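Local coordinates for protein DNA endonuclease I-HmuI (Bacillus phage SPO1, PDB 1U3E) that probably acts as an intron-homing endonuclease that binds DNA partly through a helix-turn-helix domain and cuts it with an HNH domain, at residues V55-F63 and N83-V91. Residues are numbered along the deposited sequence; the frame is centred on the assembly and turned at random.
Sequences VHRLVAIHF and NLSTNLRWV. With EDO (1,2-ethanediol), chain P; nucleotides of chain C.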
ATOM      1  N   VAL D  55     -13.048   8.778 -11.211  1.00 32.98           N
ATOM      2  CA  VAL D  55     -14.279   9.528 -11.066  1.00 30.11           C
ATOM      3  C   VAL D  55     -14.355  10.306  -9.766  1.00 33.15           C
ATOM      4  O   VAL D  55     -14.742  11.468  -9.773  1.00 32.81           O
ATOM      5  CB  VAL D  55     -15.498   8.601 -11.171  1.00 28.23           C
ATOM      6  CG1 VAL D  55     -16.787   9.360 -10.846  1.00 26.68           C
ATOM      7  CG2 VAL D  55     -15.560   8.021 -12.557  1.00 29.12           C
ATOM      8  N   HIS D  56     -13.987   9.701  -8.646  1.00 31.86           N
ATOM      9  CA  HIS D  56     -14.088  10.462  -7.420  1.00 32.20           C
ATOM     10  C   HIS D  56     -13.098  11.616  -7.301  1.00 32.43           C
ATOM     11  O   HIS D  56     -13.341  12.556  -6.546  1.00 34.04           O
ATOM     12  CB  HIS D  56     -14.013   9.563  -6.184  1.00 35.70           C
ATOM     13  CG  HIS D  56     -12.688   8.916  -5.970  1.00 36.69           C
ATOM     14  ND1 HIS D  56     -12.299   7.779  -6.637  1.00 40.41           N
ATOM     15  CD2 HIS D  56     -11.672   9.229  -5.135  1.00 38.26           C
ATOM     16  CE1 HIS D  56     -11.100   7.416  -6.220  1.00 40.63           C
ATOM     17  NE2 HIS D  56     -10.697   8.279  -5.308  1.00 41.17           N
ATOM     18  N   ARG D  57     -11.987  11.569  -8.026  1.00 30.64           N
ATOM     19  CA  ARG D  57     -11.054  12.680  -7.958  1.00 32.17           C
ATOM     20  C   ARG D  57     -11.629  13.806  -8.807  1.00 34.90           C
ATOM     21  O   ARG D  57     -11.597  14.978  -8.418  1.00 34.21           O
ATOM     22  CB  ARG D  57      -9.684  12.308  -8.508  1.00 29.79           C
ATOM     23  CG  ARG D  57      -8.847  11.452  -7.623  1.00 27.26           C
ATOM     24  CD  ARG D  57      -7.392  11.782  -7.828  1.00 30.18           C
ATOM     25  NE  ARG D  57      -6.809  12.336  -6.614  1.00 27.81           N
ATOM     26  CZ  ARG D  57      -5.980  13.372  -6.586  1.00 33.66           C
ATOM     27  NH1 ARG D  57      -5.626  13.978  -7.715  1.00 37.77           N
ATOM     28  NH2 ARG D  57      -5.509  13.810  -5.427  1.00 37.01           N
ATOM     29  N   LEU D  58     -12.158  13.445  -9.972  1.00 34.86           N
ATOM     30  CA  LEU D  58     -12.736  14.436 -10.864  1.00 36.95           C
ATOM     31  C   LEU D  58     -13.858  15.200 -10.166  1.00 36.93           C
ATOM     32  O   LEU D  58     -13.975  16.421 -10.313  1.00 36.91           O
ATOM     33  CB  LEU D  58     -13.258  13.775 -12.144  1.00 33.71           C
ATOM     34  CG  LEU D  58     -12.222  13.094 -13.043  1.00 35.62           C
ATOM     35  CD1 LEU D  58     -12.928  12.408 -14.177  1.00 33.15           C
ATOM     36  CD2 LEU D  58     -11.243  14.097 -13.592  1.00 32.44           C
ATOM     37  N   VAL D  59     -14.679  14.494  -9.399  1.00 35.07           N
ATOM     38  CA  VAL D  59     -15.769  15.157  -8.705  1.00 34.06           C
ATOM     39  C   VAL D  59     -15.164  16.093  -7.673  1.00 34.19           C
ATOM     40  O   VAL D  59     -15.401  17.301  -7.689  1.00 32.07           O
ATOM     41  CB  VAL D  59     -16.703  14.135  -8.013  1.00 34.25           C
ATOM     42  CG1 VAL D  59     -17.825  14.853  -7.295  1.00 30.77           C
ATOM     43  CG2 VAL D  59     -17.289  13.184  -9.047  1.00 32.85           C
ATOM     44  N   ALA D  60     -14.359  15.521  -6.789  1.00 34.14           N
ATOM     45  CA  ALA D  60     -13.701  16.288  -5.751  1.00 36.66           C
ATOM     46  C   ALA D  60     -12.968  17.514  -6.316  1.00 38.51           C
ATOM     47  O   ALA D  60     -13.090  18.619  -5.785  1.00 39.65           O
ATOM     48  CB  ALA D  60     -12.728  15.402  -5.007  1.00 36.26           C
ATOM     49  N   ILE D  61     -12.213  17.329  -7.392  1.00 36.07           N
ATOM     50  CA  ILE D  61     -11.479  18.440  -7.970  1.00 35.09           C
ATOM     51  C   ILE D  61     -12.388  19.560  -8.423  1.00 37.79           C
ATOM     52  O   ILE D  61     -12.030  20.730  -8.341  1.00 41.59           O
ATOM     53  CB  ILE D  61     -10.618  17.991  -9.176  1.00 35.16           C
ATOM     54  CG1 ILE D  61      -9.356  17.289  -8.674  1.00 31.62           C
ATOM     55  CG2 ILE D  61     -10.230  19.197 -10.030  1.00 30.46           C
ATOM     56  CD1 ILE D  61      -8.511  16.686  -9.763  1.00 35.18           C
ATOM     57  N   HIS D  62     -13.576  19.217  -8.890  1.00 37.33           N
ATOM     58  CA  HIS D  62     -14.457  20.255  -9.378  1.00 39.14           C
ATOM     59  C   HIS D  62     -15.516  20.772  -8.408  1.00 42.23           C
ATOM     60  O   HIS D  62     -15.903  21.939  -8.480  1.00 41.73           O
ATOM     61  CB  HIS D  62     -15.091  19.795 -10.692  1.00 36.65           C
ATOM     62  CG  HIS D  62     -14.099  19.591 -11.801  1.00 37.39           C
ATOM     63  ND1 HIS D  62     -13.324  18.455 -11.911  1.00 35.67           N
ATOM     64  CD2 HIS D  62     -13.718  20.404 -12.818  1.00 33.09           C
ATOM     65  CE1 HIS D  62     -12.510  18.579 -12.943  1.00 36.91           C
ATOM     66  NE2 HIS D  62     -12.728  19.753 -13.510  1.00 29.57           N
ATOM     67  N   PHE D  63     -15.961  19.930  -7.483  1.00 42.69           N
ATOM     68  CA  PHE D  63     -16.994  20.362  -6.546  1.00 41.02           C
ATOM     69  C   PHE D  63     -16.627  20.312  -5.066  1.00 41.13           C
ATOM     70  O   PHE D  63     -17.514  20.306  -4.226  1.00 44.13           O
ATOM     71  CB  PHE D  63     -18.271  19.538  -6.748  1.00 40.63           C
ATOM     72  CG  PHE D  63     -18.693  19.403  -8.182  1.00 42.85           C
ATOM     73  CD1 PHE D  63     -18.328  18.292  -8.923  1.00 46.32           C
ATOM     74  CD2 PHE D  63     -19.455  20.384  -8.790  1.00 46.02           C
ATOM     75  CE1 PHE D  63     -18.717  18.155 -10.246  1.00 48.62           C
ATOM     76  CE2 PHE D  63     -19.849  20.257 -10.118  1.00 47.94           C
ATOM     77  CZ  PHE D  63     -19.479  19.139 -10.844  1.00 48.69           C
ATOM     78  N   ASN D  83     -20.265   8.191  -5.033  1.00 38.46           N
ATOM     79  CA  ASN D  83     -19.367   9.244  -5.457  1.00 35.98           C
ATOM     80  C   ASN D  83     -19.999  10.627  -5.548  1.00 35.49           C
ATOM     81  O   ASN D  83     -19.590  11.458  -6.345  1.00 33.84           O
ATOM     82  CB  ASN D  83     -18.694   8.852  -6.777  1.00 33.28           C
ATOM     83  CG  ASN D  83     -17.822   7.619  -6.642  1.00 33.76           C
ATOM     84  OD1 ASN D  83     -16.930   7.566  -5.806  1.00 33.52           O
ATOM     85  ND2 ASN D  83     -18.076   6.623  -7.468  1.00 33.88           N
ATOM     86  N   LEU D  84     -21.019  10.884  -4.715  1.00 36.76           N
ATOM     87  CA  LEU D  84     -21.566  12.222  -4.773  1.00 37.32           C
ATOM     88  C   LEU D  84     -20.510  13.115  -4.188  1.00 36.57           C
ATOM     89  O   LEU D  84     -19.740  12.657  -3.355  1.00 35.10           O
ATOM     90  CB  LEU D  84     -22.839  12.419  -3.918  1.00 42.87           C
ATOM     91  CG  LEU D  84     -23.940  11.346  -3.897  1.00 49.24           C
ATOM     92  CD1 LEU D  84     -25.215  11.911  -3.315  1.00 48.88           C
ATOM     93  CD2 LEU D  84     -24.176  10.802  -5.292  1.00 48.59           C
ATOM     94  N   SER D  85     -20.437  14.373  -4.596  1.00 35.51           N
ATOM     95  CA  SER D  85     -19.429  15.269  -4.065  1.00 32.71           C
ATOM     96  C   SER D  85     -19.605  15.436  -2.573  1.00 30.61           C
ATOM     97  O   SER D  85     -18.636  15.647  -1.846  1.00 28.98           O
ATOM     98  CB  SER D  85     -19.504  16.628  -4.765  1.00 32.79           C
ATOM     99  OG  SER D  85     -20.774  17.225  -4.585  1.00 37.18           O
ATOM    100  N   THR D  86     -20.841  15.360  -2.104  1.00 30.21           N
ATOM    101  CA  THR D  86     -21.092  15.528  -0.679  1.00 33.95           C
ATOM    102  C   THR D  86     -20.468  14.434   0.180  1.00 33.22           C
ATOM    103  O   THR D  86     -20.279  14.623   1.381  1.00 34.33           O
ATOM    104  CB  THR D  86     -22.598  15.588  -0.366  1.00 34.99           C
ATOM    105  OG1 THR D  86     -23.224  14.378  -0.802  1.00 39.55           O
ATOM    106  CG2 THR D  86     -23.243  16.776  -1.057  1.00 33.49           C
ATOM    107  N   ASN D  87     -20.149  13.297  -0.438  1.00 32.93           N
ATOM    108  CA  ASN D  87     -19.529  12.172   0.267  1.00 31.34           C
ATOM    109  C   ASN D  87     -17.994  12.170   0.209  1.00 32.34           C
ATOM    110  O   ASN D  87     -17.347  11.356   0.866  1.00 29.70           O
ATOM    111  CB  ASN D  87     -20.028  10.853  -0.312  1.00 32.57           C
ATOM    112  CG  ASN D  87     -19.496   9.654   0.447  1.00 33.78           C
ATOM    113  OD1 ASN D  87     -19.596   9.599   1.666  1.00 36.57           O
ATOM    114  ND2 ASN D  87     -18.938   8.686  -0.269  1.00 34.82           N
ATOM    115  N   LEU D  88     -17.426  13.076  -0.583  1.00 32.39           N
ATOM    116  CA  LEU D  88     -15.986  13.175  -0.767  1.00 32.53           C
ATOM    117  C   LEU D  88     -15.415  14.419  -0.094  1.00 34.91           C
ATOM    118  O   LEU D  88     -16.133  15.375   0.173  1.00 37.75           O
ATOM    119  CB  LEU D  88     -15.683  13.200  -2.267  1.00 34.26           C
ATOM    120  CG  LEU D  88     -16.375  12.081  -3.059  1.00 38.17           C
ATOM    121  CD1 LEU D  88     -16.252  12.315  -4.549  1.00 35.98           C
ATOM    122  CD2 LEU D  88     -15.767  10.757  -2.676  1.00 34.45           C
ATOM    123  N   ARG D  89     -14.115  14.407   0.173  1.00 34.93           N
ATOM    124  CA  ARG D  89     -13.452  15.536   0.818  1.00 33.93           C
ATOM    125  C   ARG D  89     -11.931  15.398   0.747  1.00 34.02           C
ATOM    126  O   ARG D  89     -11.387  14.303   0.903  1.00 34.20           O
ATOM    127  CB  ARG D  89     -13.866  15.600   2.275  1.00 33.91           C
ATOM    128  CG  ARG D  89     -13.482  14.351   3.020  1.00 38.70           C
ATOM    129  CD  ARG D  89     -13.506  14.561   4.503  1.00 42.28           C
ATOM    130  NE  ARG D  89     -13.119  13.351   5.215  1.00 44.98           N
ATOM    131  CZ  ARG D  89     -12.752  13.336   6.490  1.00 43.21           C
ATOM    132  NH1 ARG D  89     -12.730  14.471   7.185  1.00 39.92           N
ATOM    133  NH2 ARG D  89     -12.396  12.191   7.060  1.00 40.70           N
ATOM    134  N   TRP D  90     -11.243  16.509   0.518  1.00 32.31           N
ATOM    135  CA  TRP D  90      -9.793  16.464   0.446  1.00 30.92           C
ATOM    136  C   TRP D  90      -9.206  16.287   1.825  1.00 30.47           C
ATOM    137  O   TRP D  90      -9.388  17.125   2.708  1.00 32.49           O
ATOM    138  CB  TRP D  90      -9.252  17.731  -0.201  1.00 30.11           C
ATOM    139  CG  TRP D  90      -9.621  17.811  -1.614  1.00 31.90           C
ATOM    140  CD1 TRP D  90     -10.660  18.509  -2.154  1.00 33.68           C
ATOM    141  CD2 TRP D  90      -8.975  17.141  -2.697  1.00 34.27           C
ATOM    142  NE1 TRP D  90     -10.701  18.318  -3.513  1.00 31.96           N
ATOM    143  CE2 TRP D  90      -9.676  17.482  -3.874  1.00 34.44           C
ATOM    144  CE3 TRP D  90      -7.871  16.285  -2.788  1.00 33.25           C
ATOM    145  CZ2 TRP D  90      -9.306  16.999  -5.128  1.00 34.16           C
ATOM    146  CZ3 TRP D  90      -7.506  15.807  -4.032  1.00 36.61           C
ATOM    147  CH2 TRP D  90      -8.222  16.166  -5.189  1.00 36.25           C
ATOM    148  N   VAL D  91      -8.494  15.189   2.010  1.00 31.60           N
ATOM    149  CA  VAL D  91      -7.907  14.899   3.300  1.00 33.67           C
ATOM    150  C   VAL D  91      -6.442  14.531   3.188  1.00 33.98           C
ATOM    151  O   VAL D  91      -5.941  14.257   2.107  1.00 35.51           O
ATOM    152  CB  VAL D  91      -8.710  13.773   3.995  1.00 36.23           C
ATOM    153  CG1 VAL D  91      -7.880  13.073   5.042  1.00 38.53           C
ATOM    154  CG2 VAL D  91      -9.958  14.368   4.638  1.00 36.59           C
TER
HETATM  155  C1  EDO P 400     -13.447  24.326  -5.990  1.00 60.76           C
HETATM  156  O1  EDO P 400     -14.366  23.237  -6.227  1.00 54.80           O
HETATM  157  C2  EDO P 400     -13.535  25.350  -7.163  1.00 64.35           C
HETATM  158  O2  EDO P 400     -13.187  24.688  -8.426  1.00 67.42           O
ATOM    159  P    DT C   2      -6.978   9.299  -4.173  1.00 31.86           P
ATOM    160  OP1  DT C   2      -7.056  10.777  -4.052  1.00 35.64           O
ATOM    161  OP2  DT C   2      -8.220   8.598  -4.595  1.00 28.21           O
ATOM    162  O5'  DT C   2      -5.717   8.857  -5.059  1.00 32.91           O
ATOM    163  C5'  DT C   2      -4.443   9.493  -4.807  1.00 35.55           C
ATOM    164  C4'  DT C   2      -3.415   9.043  -5.821  1.00 39.10           C
ATOM    165  O4'  DT C   2      -3.025   7.704  -5.479  1.00 42.06           O
ATOM    166  C3'  DT C   2      -3.885   8.998  -7.271  1.00 43.49           C
ATOM    167  O3'  DT C   2      -3.573  10.144  -8.025  1.00 48.61           O
ATOM    168  C2'  DT C   2      -3.053   7.874  -7.832  1.00 43.91           C
ATOM    169  C1'  DT C   2      -2.704   7.025  -6.664  1.00 43.26           C
ATOM    170  N1   DT C   2      -3.390   5.757  -6.718  1.00 43.89           N
ATOM    171  C2   DT C   2      -2.676   4.774  -7.326  1.00 42.86           C
ATOM    172  O2   DT C   2      -1.571   4.923  -7.825  1.00 45.07           O
ATOM    173  N3   DT C   2      -3.326   3.591  -7.342  1.00 40.50           N
ATOM    174  C4   DT C   2      -4.562   3.296  -6.842  1.00 44.23           C
ATOM    175  O4   DT C   2      -5.015   2.153  -6.957  1.00 44.98           O
ATOM    176  C5   DT C   2      -5.240   4.381  -6.205  1.00 47.66           C
ATOM    177  C7   DT C   2      -6.595   4.151  -5.610  1.00 48.16           C
ATOM    178  C6   DT C   2      -4.626   5.569  -6.172  1.00 46.16           C
ATOM    179  P    DT C   3      -4.167  10.274  -9.490  1.00 54.74           P
ATOM    180  OP1  DT C   3      -4.209  11.715  -9.821  1.00 52.56           O
ATOM    181  OP2  DT C   3      -5.423   9.514  -9.571  1.00 47.68           O
ATOM    182  O5'  DT C   3      -3.097   9.561 -10.465  1.00 57.84           O
ATOM    183  C5'  DT C   3      -1.735  10.022 -10.469  1.00 57.34           C
ATOM    184  C4'  DT C   3      -0.878   9.049 -11.246  1.00 57.95           C
ATOM    185  O4'  DT C   3      -0.940   7.720 -10.631  1.00 56.80           O
ATOM    186  C3'  DT C   3      -1.308   8.845 -12.699  1.00 59.78           C
ATOM    187  O3'  DT C   3      -0.376   9.513 -13.544  1.00 65.20           O
ATOM    188  C2'  DT C   3      -1.136   7.367 -12.993  1.00 58.56           C
ATOM    189  C1'  DT C   3      -0.932   6.731 -11.633  1.00 57.12           C
ATOM    190  N1   DT C   3      -1.949   5.713 -11.341  1.00 51.74           N
ATOM    191  C2   DT C   3      -1.633   4.415 -11.663  1.00 48.79           C
ATOM    192  O2   DT C   3      -0.563   4.101 -12.161  1.00 46.34           O
ATOM    193  N3   DT C   3      -2.614   3.495 -11.380  1.00 49.64           N
ATOM    194  C4   DT C   3      -3.856   3.747 -10.820  1.00 50.40           C
ATOM    195  O4   DT C   3      -4.638   2.813 -10.619  1.00 47.78           O
ATOM    196  C5   DT C   3      -4.121   5.142 -10.511  1.00 48.56           C
ATOM    197  C7   DT C   3      -5.453   5.518  -9.920  1.00 46.81           C
ATOM    198  C6   DT C   3      -3.169   6.039 -10.788  1.00 48.19           C
TER
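Trp90 turns the edge of its indole that runs from NE1 through CZ2 to CH2 onto helix 55-63, overlapping Ala60 and Ile61. The case illustrates how a helix outside the beta-beta-alpha-metal motif of an HNH nuclease can pack on its hairpin, here strands 72-75 and 88-91, which helix 93-103 follows; Ala60 and Trp90 both touch Val73. The axes of helix 55-63 and strand 88-91 run nearly perpendicular, at 81°. CZ2 of Trp90 lies 3.6 Å from CG1 of Ile61 and also touches CB of Ala60, while NE1 makes a weak hydrogen bond to the carbonyl O of Ala60. Further along, CD1 of Leu88 packs on CB of Val59 and lies 3.5 Å from the carbonyl O of His56. With CG1 anti to the backbone N (chi1 180°), Val59 brings that methyl against CB of Ser85 in the 3-10 turn. The same helix grips both non-bridging oxygens of one DNA phosphate: NE2 of His56 hydrogen-bonds OP2 of DT2 of chain C, and NE of Arg57 makes a nearly straight hydrogen bond to OP1. The guanidinium stands perpendicular to the indole, planes 89° apart, with Trp90 CH2 over one face and O3' of DT2 of chain C over the other.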